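Local structure of haloalkane dehalogenase (Mycobacterium rhodesiae, 4MJ3) at residues Val24-Gly29 against Leu34-Leu39; Val77-Val82 against Trp106-Glu111; Ser244-Ser249 against Pro258-His263. The protein catalyses the hydrolytic cleavage of carbon-halogen bonds in haloalkanes, giving an alcohol and a halide ion. All blocks are in the same frame, centred on the assembly; numbering follows the deposited sequence.

Interaction 1. Residues Val24-Gly29 against Leu34-Leu39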
loop_
_atom_site.group_PDB
_atom_site.type_symbol
_atom_site.label_atom_id
_atom_site.label_comp_id
_atom_site.label_asym_id
_atom_site.label_seq_id
_atom_site.Cartn_x
_atom_site.Cartn_y
_atom_site.Cartn_z
ATOM N N VAL A 24 11.493 9.858 8.135
ATOM C CA VAL A 24 12.013 10.851 7.204
ATOM C C VAL A 24 11.062 12.041 7.190
ATOM O O VAL A 24 9.888 11.904 7.525
ATOM C CB VAL A 24 12.149 10.292 5.759
ATOM C CG1 VAL A 24 13.302 9.302 5.659
ATOM C CG2 VAL A 24 10.837 9.682 5.267
ATOM N N GLU A 25 11.557 13.186 6.759
ATOM C CA GLU A 25 10.720 14.379 6.627
ATOM C C GLU A 25 10.557 14.729 5.165
ATOM O O GLU A 25 11.512 14.633 4.401
ATOM C CB GLU A 25 11.350 15.512 7.401
ATOM C CG GLU A 25 11.602 15.078 8.832
ATOM C CD GLU A 25 11.446 16.189 9.830
ATOM O OE1 GLU A 25 12.087 17.242 9.644
ATOM O OE2 GLU A 25 10.689 15.983 10.799
ATOM N N VAL A 26 9.347 15.121 4.794
ATOM C CA VAL A 26 9.031 15.525 3.429
ATOM C C VAL A 26 8.286 16.848 3.452
ATOM O O VAL A 26 7.695 17.204 4.458
ATOM C CB VAL A 26 8.202 14.455 2.690
ATOM C CG1 VAL A 26 8.962 13.123 2.657
ATOM C CG2 VAL A 26 6.853 14.230 3.343
ATOM N N ASP A 27 8.311 17.557 2.328
ATOM C CA ASP A 27 7.566 18.794 2.178
ATOM C C ASP A 27 6.066 18.512 2.260
ATOM O O ASP A 27 5.570 17.562 1.664
ATOM C CB ASP A 27 7.870 19.427 0.820
ATOM C CG ASP A 27 9.239 20.042 0.748
ATOM O OD1 ASP A 27 9.888 20.240 1.789
ATOM O OD2 ASP A 27 9.668 20.363 -0.385
ATOM N N SER A 28 5.350 19.347 3.005
ATOM C CA SER A 28 3.907 19.194 3.120
ATOM C C SER A 28 3.191 19.524 1.830
ATOM O O SER A 28 2.127 18.958 1.553
ATOM C CB SER A 28 3.355 20.097 4.223
ATOM O OG SER A 28 3.434 21.463 3.832
ATOM N N GLY A 29 3.782 20.425 1.041
ATOM C CA GLY A 29 3.169 20.918 -0.182
ATOM C C GLY A 29 2.676 22.341 -0.074
ATOM O O GLY A 29 2.361 22.960 -1.082
ATOM N N LEU A 34 6.212 17.313 6.841
ATOM C CA LEU A 34 5.529 16.187 7.465
ATOM C C LEU A 34 6.523 15.081 7.746
ATOM O O LEU A 34 7.395 14.818 6.913
ATOM C CB LEU A 34 4.463 15.603 6.532
ATOM C CG LEU A 34 3.370 16.517 6.025
ATOM C CD1 LEU A 34 2.622 15.941 4.816
ATOM C CD2 LEU A 34 2.386 16.799 7.127
ATOM N N ARG A 35 6.382 14.418 8.879
ATOM C CA ARG A 35 7.186 13.258 9.181
ATOM C C ARG A 35 6.469 12.000 8.723
ATOM O O ARG A 35 5.263 11.853 8.954
ATOM C CB ARG A 35 7.485 13.178 10.680
ATOM C CG ARG A 35 8.576 12.193 11.038
ATOM C CD ARG A 35 8.899 12.177 12.527
ATOM N NE ARG A 35 7.815 11.591 13.298
ATOM C CZ ARG A 35 7.893 11.203 14.565
ATOM N NH1 ARG A 35 9.022 11.327 15.240
ATOM N NH2 ARG A 35 6.842 10.644 15.149
HETATM N N MSE A 36 7.226 11.089 8.100
HETATM C CA MSE A 36 6.692 9.794 7.661
HETATM C C MSE A 36 7.488 8.716 8.336
HETATM O O MSE A 36 8.718 8.797 8.450
HETATM C CB MSE A 36 6.756 9.647 6.151
HETATM C CG MSE A 36 5.792 10.617 5.458
HETATM SE SE MSE A 36 5.928 10.596 3.498
HETATM C CE MSE A 36 5.097 8.841 3.189
ATOM N N HIS A 37 6.776 7.699 8.793
ATOM C CA HIS A 37 7.370 6.565 9.458
ATOM C C HIS A 37 7.672 5.454 8.455
ATOM O O HIS A 37 6.892 5.212 7.532
ATOM C CB HIS A 37 6.414 6.040 10.507
ATOM C CG HIS A 37 6.791 4.700 11.073
ATOM N ND1 HIS A 37 6.077 3.556 10.800
ATOM C CD2 HIS A 37 7.784 4.328 11.920
ATOM C CE1 HIS A 37 6.613 2.533 11.440
ATOM N NE2 HIS A 37 7.667 2.969 12.113
ATOM N N TYR A 38 8.791 4.779 8.645
ATOM C CA TYR A 38 9.107 3.570 7.875
ATOM C C TYR A 38 9.891 2.566 8.711
ATOM O O TYR A 38 10.449 2.919 9.761
ATOM C CB TYR A 38 9.863 3.926 6.589
ATOM C CG TYR A 38 11.310 4.363 6.765
ATOM C CD1 TYR A 38 11.631 5.663 7.179
ATOM C CD2 TYR A 38 12.362 3.483 6.519
ATOM C CE1 TYR A 38 12.953 6.055 7.340
ATOM C CE2 TYR A 38 13.680 3.875 6.678
ATOM C CZ TYR A 38 13.978 5.154 7.085
ATOM O OH TYR A 38 15.295 5.518 7.201
ATOM N N LEU A 39 9.897 1.327 8.230
ATOM C CA LEU A 39 10.703 0.235 8.766
ATOM C C LEU A 39 11.774 -0.101 7.756
ATOM O O LEU A 39 11.521 -0.053 6.544
ATOM C CB LEU A 39 9.847 -1.014 8.934
ATOM C CG LEU A 39 8.563 -0.891 9.734
ATOM C CD1 LEU A 39 7.885 -2.243 9.789
ATOM C CD2 LEU A 39 8.861 -0.349 11.125
#
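Val24 and Met36 face each other across two antiparallel strands, each giving its backbone N-H to the carbonyl of the other. Met36 N to Val24 O is 2.8 Å and almost straight at 172°, while the return bond from Val24 N to Met36 O is 3.0 Å. Val26 and Leu34 repeat the exchange, with Leu34 N at 2.8 Å from Val26 O. Glu25 and Arg35, between them, form the non-hydrogen-bonded pair.

On one face of the pair lie the apolar side chains of Val24, Val26, Leu34 and Met36. Both methyls of Val26 meet the selenium of Met36, a selenomethionine, with Val26 CG2 3.8 Å from Met36 SE and the two side chains crossing at about a right angle. Val24 CG1 instead reaches the Tyr38 ring obliquely, 3.7 Å from Tyr38 CE1. That methyl lies beside the backbone N of Val24, opposite its carbonyl carbon (chi1 -72°). At the turn end, Leu34 CG rests 4.0 Å from Ser28 CB.

On the other face, Glu25 OE2 and Arg35 NE remain 5.8 Å apart, too far for a salt bridge, and Arg35 makes a cation-pi contact with Tyr23. Further out, Ser28 OG is bonded to Asp30 OD1 and Gly32 N, which pins the turn. Helix 98-112 packs on much of the apolar face: Ile112 touches Val24 and Tyr38, Ala107 meets Val26, and Trp104 packs on Leu34, while Met36 touches Ile79.

The arrangement is a strongly twisted beta hairpin, the antiparallel pair that begins the mixed central sheet of the alpha/beta hydrolase fold.

Interaction 2. Residues Val77-Val82 against Trp106-Glu111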
loop_
_atom_site.group_PDB
_atom_site.type_symbol
_atom_site.label_atom_id
_atom_site.label_comp_id
_atom_site.label_asym_id
_atom_site.label_seq_id
_atom_site.Cartn_x
_atom_site.Cartn_y
_atom_site.Cartn_z
ATOM N N VAL A 77 11.730 -2.834 3.337
ATOM C CA VAL A 77 11.417 -1.474 3.693
ATOM C C VAL A 77 9.910 -1.292 3.554
ATOM O O VAL A 77 9.333 -1.661 2.534
ATOM C CB VAL A 77 12.176 -0.492 2.784
ATOM C CG1 VAL A 77 11.830 0.935 3.145
ATOM C CG2 VAL A 77 13.671 -0.755 2.901
ATOM N N ALA A 78 9.263 -0.788 4.604
ATOM C CA ALA A 78 7.816 -0.563 4.584
ATOM C C ALA A 78 7.561 0.869 5.035
ATOM O O ALA A 78 8.113 1.309 6.048
ATOM C CB ALA A 78 7.105 -1.537 5.516
ATOM N N ILE A 79 6.738 1.605 4.290
ATOM C CA ILE A 79 6.556 3.026 4.580
ATOM C C ILE A 79 5.081 3.296 4.872
ATOM O O ILE A 79 4.233 2.860 4.124
ATOM C CB ILE A 79 7.005 3.878 3.364
ATOM C CG1 ILE A 79 8.474 3.610 3.028
ATOM C CG2 ILE A 79 6.762 5.364 3.627
ATOM C CD1 ILE A 79 8.967 4.306 1.782
ATOM N N ASP A 80 4.802 4.049 5.932
ATOM C CA ASP A 80 3.443 4.456 6.251
ATOM C C ASP A 80 3.024 5.704 5.457
ATOM O O ASP A 80 3.676 6.741 5.500
ATOM C CB ASP A 80 3.280 4.778 7.739
ATOM C CG ASP A 80 3.374 3.557 8.646
ATOM O OD1 ASP A 80 3.288 2.383 8.176
ATOM O OD2 ASP A 80 3.564 3.783 9.867
ATOM N N LEU A 81 1.912 5.597 4.761
ATOM C CA LEU A 81 1.336 6.736 4.038
ATOM C C LEU A 81 1.016 7.873 5.005
ATOM O O LEU A 81 0.644 7.641 6.138
ATOM C CB LEU A 81 0.063 6.302 3.323
ATOM C CG LEU A 81 0.195 5.268 2.196
ATOM C CD1 LEU A 81 -1.159 4.696 1.819
ATOM C CD2 LEU A 81 0.863 5.887 0.997
ATOM N N VAL A 82 1.105 9.099 4.500
ATOM C CA VAL A 82 0.661 10.273 5.242
ATOM C C VAL A 82 -0.807 10.031 5.575
ATOM O O VAL A 82 -1.590 9.648 4.717
ATOM C CB VAL A 82 0.865 11.557 4.412
ATOM C CG1 VAL A 82 0.217 12.755 5.079
ATOM C CG2 VAL A 82 2.361 11.827 4.206
ATOM N N TRP A 106 6.877 9.453 -3.089
ATOM C CA TRP A 106 8.100 9.592 -3.864
ATOM C C TRP A 106 9.159 10.311 -3.048
ATOM O O TRP A 106 10.299 9.873 -3.020
ATOM C CB TRP A 106 7.874 10.314 -5.192
ATOM C CG TRP A 106 9.094 10.347 -6.012
ATOM C CD1 TRP A 106 9.788 11.450 -6.389
ATOM C CD2 TRP A 106 9.814 9.217 -6.544
ATOM N NE1 TRP A 106 10.873 11.085 -7.137
ATOM C CE2 TRP A 106 10.919 9.728 -7.250
ATOM C CE3 TRP A 106 9.621 7.840 -6.509
ATOM C CZ2 TRP A 106 11.830 8.907 -7.906
ATOM C CZ3 TRP A 106 10.530 7.021 -7.171
ATOM C CH2 TRP A 106 11.612 7.548 -7.846
ATOM N N ALA A 107 8.772 11.388 -2.360
ATOM C CA ALA A 107 9.718 12.115 -1.521
ATOM C C ALA A 107 10.319 11.233 -0.420
ATOM O O ALA A 107 11.513 11.319 -0.154
ATOM C CB ALA A 107 9.069 13.334 -0.925
ATOM N N ALA A 108 9.499 10.377 0.183
ATOM C CA ALA A 108 9.973 9.420 1.181
ATOM C C ALA A 108 10.985 8.429 0.614
ATOM O O ALA A 108 12.074 8.229 1.174
ATOM C CB ALA A 108 8.815 8.669 1.794
ATOM N N ILE A 109 10.651 7.840 -0.529
ATOM C CA ILE A 109 11.552 6.915 -1.212
ATOM C C ILE A 109 12.912 7.595 -1.505
ATOM O O ILE A 109 13.985 7.020 -1.286
ATOM C CB ILE A 109 10.895 6.382 -2.509
ATOM C CG1 ILE A 109 9.732 5.469 -2.145
ATOM C CG2 ILE A 109 11.896 5.637 -3.403
ATOM C CD1 ILE A 109 8.817 5.122 -3.307
ATOM N N GLU A 110 12.849 8.818 -2.026
ATOM C CA GLU A 110 14.047 9.573 -2.357
ATOM C C GLU A 110 14.888 9.904 -1.128
ATOM O O GLU A 110 16.115 9.837 -1.180
ATOM C CB GLU A 110 13.685 10.849 -3.097
ATOM C CG GLU A 110 13.157 10.630 -4.503
ATOM C CD GLU A 110 14.268 10.391 -5.500
ATOM O OE1 GLU A 110 14.864 9.298 -5.469
ATOM O OE2 GLU A 110 14.545 11.291 -6.321
ATOM N N GLU A 111 14.219 10.279 -0.043
ATOM C CA GLU A 111 14.904 10.684 1.181
ATOM C C GLU A 111 15.568 9.470 1.856
ATOM O O GLU A 111 16.696 9.568 2.332
ATOM C CB GLU A 111 13.922 11.375 2.127
ATOM C CG GLU A 111 14.585 12.145 3.256
ATOM C CD GLU A 111 15.486 13.264 2.771
ATOM O OE1 GLU A 111 15.063 14.027 1.872
ATOM O OE2 GLU A 111 16.632 13.348 3.272
#
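Ile79 meets Ala108 and Ile109 where a strand of the central sheet packs against helix 98-112, in the beta-alpha-beta crossover of the alpha/beta hydrolase fold that leads from strand 75-79 to the parallel strand 117-121. Val77 leads in, tied by backbone hydrogen bonds to strand 48-52, and the strand continues through Ala78, whose backbone is bonded to Leu39 of strand 33-41.

Ile79 then carries the contact with both of its branches. CG2 stands anti to the backbone N and reaches the helix at Ala108, with Ile79 CG2 4.3 Å from Ala108 CB. The longer branch, extended at chi2 (175°), runs to Ile109, and the two isoleucine side chains cross at about a right angle. Ile79 and Ala108 are the nearest backbone pair of the two segments, Ile79 CA lying 8.0 Å from Ala108 CA. No hydrogen bond joins the segments, and the interface is purely apolar.

Past the strand, Asp80 turns to polar partners: OD1 to Ser59 OG, OD2 to His37 ND1 and Arg86 N. Leu81 and Val82 follow, touching Met105 and Trp104 in the preceding part of the same helix.

Leu50 of strand 48-52 touches both isoleucines of the contact, which meet each other end to side, Ile79 CD1 4.2 Å from Ile109 CG1.

Interaction 3. Residues Ser244-Ser249 against Pro258-His263; sequences SAFSDS and PVLRGH
Just past Phe246, whose ring meets Leu260, the hydroxyl OG of Ser247 is gripped by three groups: Asn147 ND2 and the carbonyl oxygens of Ala278 and Gly279. Two of the three can only accept, so the single hydroxyl hydrogen is presumably shared or alternates between them. The loop so held follows strand 242-244, the outermost strand at its end of the central sheet in this alpha/beta hydrolase fold, and helix 256-263 folds back against it.

Further along the loop, Ser249 OG donates to Asp248 OD1 at 2.8 Å, approaching from well above the carboxylate plane (61° out of it). The other oxygen, Asp248 OD2, is bonded to Gly277 N, so the loop is anchored to the chain around residues 277-279 through both Ser247 and Asp248.

The contact with the helix is apolar and small. Phe246 and Leu260 side chains cross at about a right angle, and the Leu260 methyl comes to the ring's edge, near its plane, with Leu260 CD2 4.1 Å from Phe246 CZ. With CG anti to the backbone N (chi1 -162°), the leucine side chain is directed to the ring, and the rotation at chi2 brings CD2 to it. It also touches Ala145 of strand 140-145 and Trp232 of helix 225-235, joining helix 256-263 to both.

At the start of the loop, Ser244 and Arg261 share a carboxylate: Ser244 OG is hydrogen-bonded to Glu257 OE2, while Arg261 NH1 makes a salt bridge to Glu257 OE1, one turn earlier on the helix. From the helix, Glu257 thus ties down the end of strand 242-244 and also holds Arg261 of its own helix, an arrangement consistent with a largely ionised carboxylate. Behind these polar ends the aliphatic parts draw near, with Ser244 CB 4.5 Å from Arg261 CB.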
loop_
_atom_site.group_PDB
_atom_site.type_symbol
_atom_site.label_atom_id
_atom_site.label_comp_id
_atom_site.label_asym_id
_atom_site.label_seq_id
_atom_site.Cartn_x
_atom_site.Cartn_y
_atom_site.Cartn_z
ATOM N N SER A 244 1.948 -11.060 -10.809
ATOM C CA SER A 244 0.594 -10.982 -10.294
ATOM C C SER A 244 0.476 -12.018 -9.188
ATOM O O SER A 244 0.649 -13.203 -9.448
ATOM C CB SER A 244 -0.415 -11.272 -11.410
ATOM O OG SER A 244 -1.735 -11.189 -10.914
ATOM N N ALA A 245 0.163 -11.557 -7.975
ATOM C CA ALA A 245 -0.007 -12.388 -6.796
ATOM C C ALA A 245 -1.241 -11.965 -5.998
ATOM O O ALA A 245 -1.188 -11.757 -4.779
ATOM C CB ALA A 245 1.249 -12.326 -5.936
ATOM N N PHE A 246 -2.371 -11.879 -6.700
ATOM C CA PHE A 246 -3.664 -11.604 -6.095
ATOM C C PHE A 246 -4.162 -12.843 -5.339
ATOM O O PHE A 246 -3.727 -13.981 -5.601
ATOM C CB PHE A 246 -4.708 -11.233 -7.163
ATOM C CG PHE A 246 -4.551 -9.867 -7.761
ATOM C CD1 PHE A 246 -3.324 -9.411 -8.266
ATOM C CD2 PHE A 246 -5.662 -9.022 -7.867
ATOM C CE1 PHE A 246 -3.224 -8.158 -8.858
ATOM C CE2 PHE A 246 -5.568 -7.766 -8.481
ATOM C CZ PHE A 246 -4.345 -7.323 -8.952
ATOM N N SER A 247 -5.060 -12.632 -4.379
ATOM C CA SER A 247 -5.704 -13.726 -3.669
ATOM C C SER A 247 -7.000 -14.127 -4.340
ATOM O O SER A 247 -7.441 -13.488 -5.310
ATOM C CB SER A 247 -5.950 -13.338 -2.203
ATOM O OG SER A 247 -6.949 -12.337 -2.114
ATOM N N ASP A 248 -7.617 -15.191 -3.829
ATOM C CA ASP A 248 -8.802 -15.764 -4.462
ATOM C C ASP A 248 -10.141 -15.308 -3.892
ATOM O O ASP A 248 -11.184 -15.698 -4.412
ATOM C CB ASP A 248 -8.717 -17.305 -4.450
ATOM C CG ASP A 248 -8.655 -17.897 -3.066
ATOM O OD1 ASP A 248 -8.676 -17.167 -2.053
ATOM O OD2 ASP A 248 -8.546 -19.148 -2.969
ATOM N N SER A 249 -10.116 -14.510 -2.824
ATOM C CA SER A 249 -11.347 -14.190 -2.112
ATOM C C SER A 249 -11.500 -12.701 -1.868
ATOM O O SER A 249 -11.914 -12.288 -0.789
ATOM C CB SER A 249 -11.413 -14.971 -0.787
ATOM O OG SER A 249 -11.199 -16.371 -1.000
ATOM N N PRO A 258 -6.725 -9.796 -14.277
ATOM C CA PRO A 258 -6.324 -10.100 -15.660
ATOM C C PRO A 258 -6.036 -8.866 -16.505
ATOM O O PRO A 258 -5.260 -8.936 -17.471
ATOM C CB PRO A 258 -7.517 -10.891 -16.216
ATOM C CG PRO A 258 -8.657 -10.508 -15.356
ATOM C CD PRO A 258 -8.084 -10.265 -13.993
ATOM N N VAL A 259 -6.620 -7.736 -16.142
ATOM C CA VAL A 259 -6.383 -6.474 -16.858
ATOM C C VAL A 259 -4.951 -5.992 -16.613
ATOM O O VAL A 259 -4.196 -5.691 -17.546
ATOM C CB VAL A 259 -7.366 -5.375 -16.403
ATOM C CG1 VAL A 259 -7.086 -4.072 -17.159
ATOM C CG2 VAL A 259 -8.803 -5.829 -16.622
ATOM N N LEU A 260 -4.551 -5.985 -15.354
ATOM C CA LEU A 260 -3.168 -5.650 -15.000
ATOM C C LEU A 260 -2.157 -6.635 -15.595
ATOM O O LEU A 260 -1.155 -6.235 -16.203
ATOM C CB LEU A 260 -3.030 -5.629 -13.480
ATOM C CG LEU A 260 -1.848 -4.929 -12.846
ATOM C CD1 LEU A 260 -1.685 -3.508 -13.374
ATOM C CD2 LEU A 260 -2.052 -4.932 -11.336
ATOM N N ARG A 261 -2.407 -7.928 -15.430
ATOM C CA ARG A 261 -1.484 -8.944 -15.940
ATOM C C ARG A 261 -1.315 -8.824 -17.464
ATOM O O ARG A 261 -0.207 -8.969 -17.986
ATOM C CB ARG A 261 -1.937 -10.355 -15.518
ATOM C CG ARG A 261 -1.049 -11.469 -16.052
ATOM C CD ARG A 261 -1.358 -12.848 -15.524
ATOM N NE ARG A 261 -2.744 -13.079 -15.147
ATOM C CZ ARG A 261 -3.736 -13.392 -15.995
ATOM N NH1 ARG A 261 -4.977 -13.602 -15.553
ATOM N NH2 ARG A 261 -3.499 -13.498 -17.295
ATOM N N GLY A 262 -2.413 -8.595 -18.177
ATOM C CA GLY A 262 -2.375 -8.492 -19.634
ATOM C C GLY A 262 -1.739 -7.217 -20.151
ATOM O O GLY A 262 -1.229 -7.178 -21.252
ATOM N N HIS A 263 -1.735 -6.165 -19.339
ATOM C CA HIS A 263 -1.268 -4.849 -19.771
ATOM C C HIS A 263 0.247 -4.665 -19.718
ATOM O O HIS A 263 0.832 -3.978 -20.563
ATOM C CB HIS A 263 -1.898 -3.788 -18.891
ATOM C CG HIS A 263 -1.580 -2.383 -19.311
ATOM N ND1 HIS A 263 -1.903 -1.894 -20.554
ATOM C CD2 HIS A 263 -0.973 -1.361 -18.658
ATOM C CE1 HIS A 263 -1.516 -0.632 -20.653
ATOM N NE2 HIS A 263 -0.945 -0.286 -19.516
#

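In the fold
Interactions 1 and 2 belong to one region: their centres are about 7 Å apart, strands 33-41 and 75-79 are neighbours in the central sheet, and helix 98-112 packs against both. Interaction 3 lies on the opposite side of the chain's centre, its centre about 31 Å from that of interaction 1 and 25 Å from that of interaction 2. Chemistry follows place. The hairpin of interaction 1 is knit by backbone hydrogen bonds and also buries an apolar face; interaction 2, the nearest to the centre of the chain, relies on aliphatic contact alone. Interaction 3 is also mainly buried, but combines a small apolar touch with carboxylate bridging and a hydrogen-bonded loop.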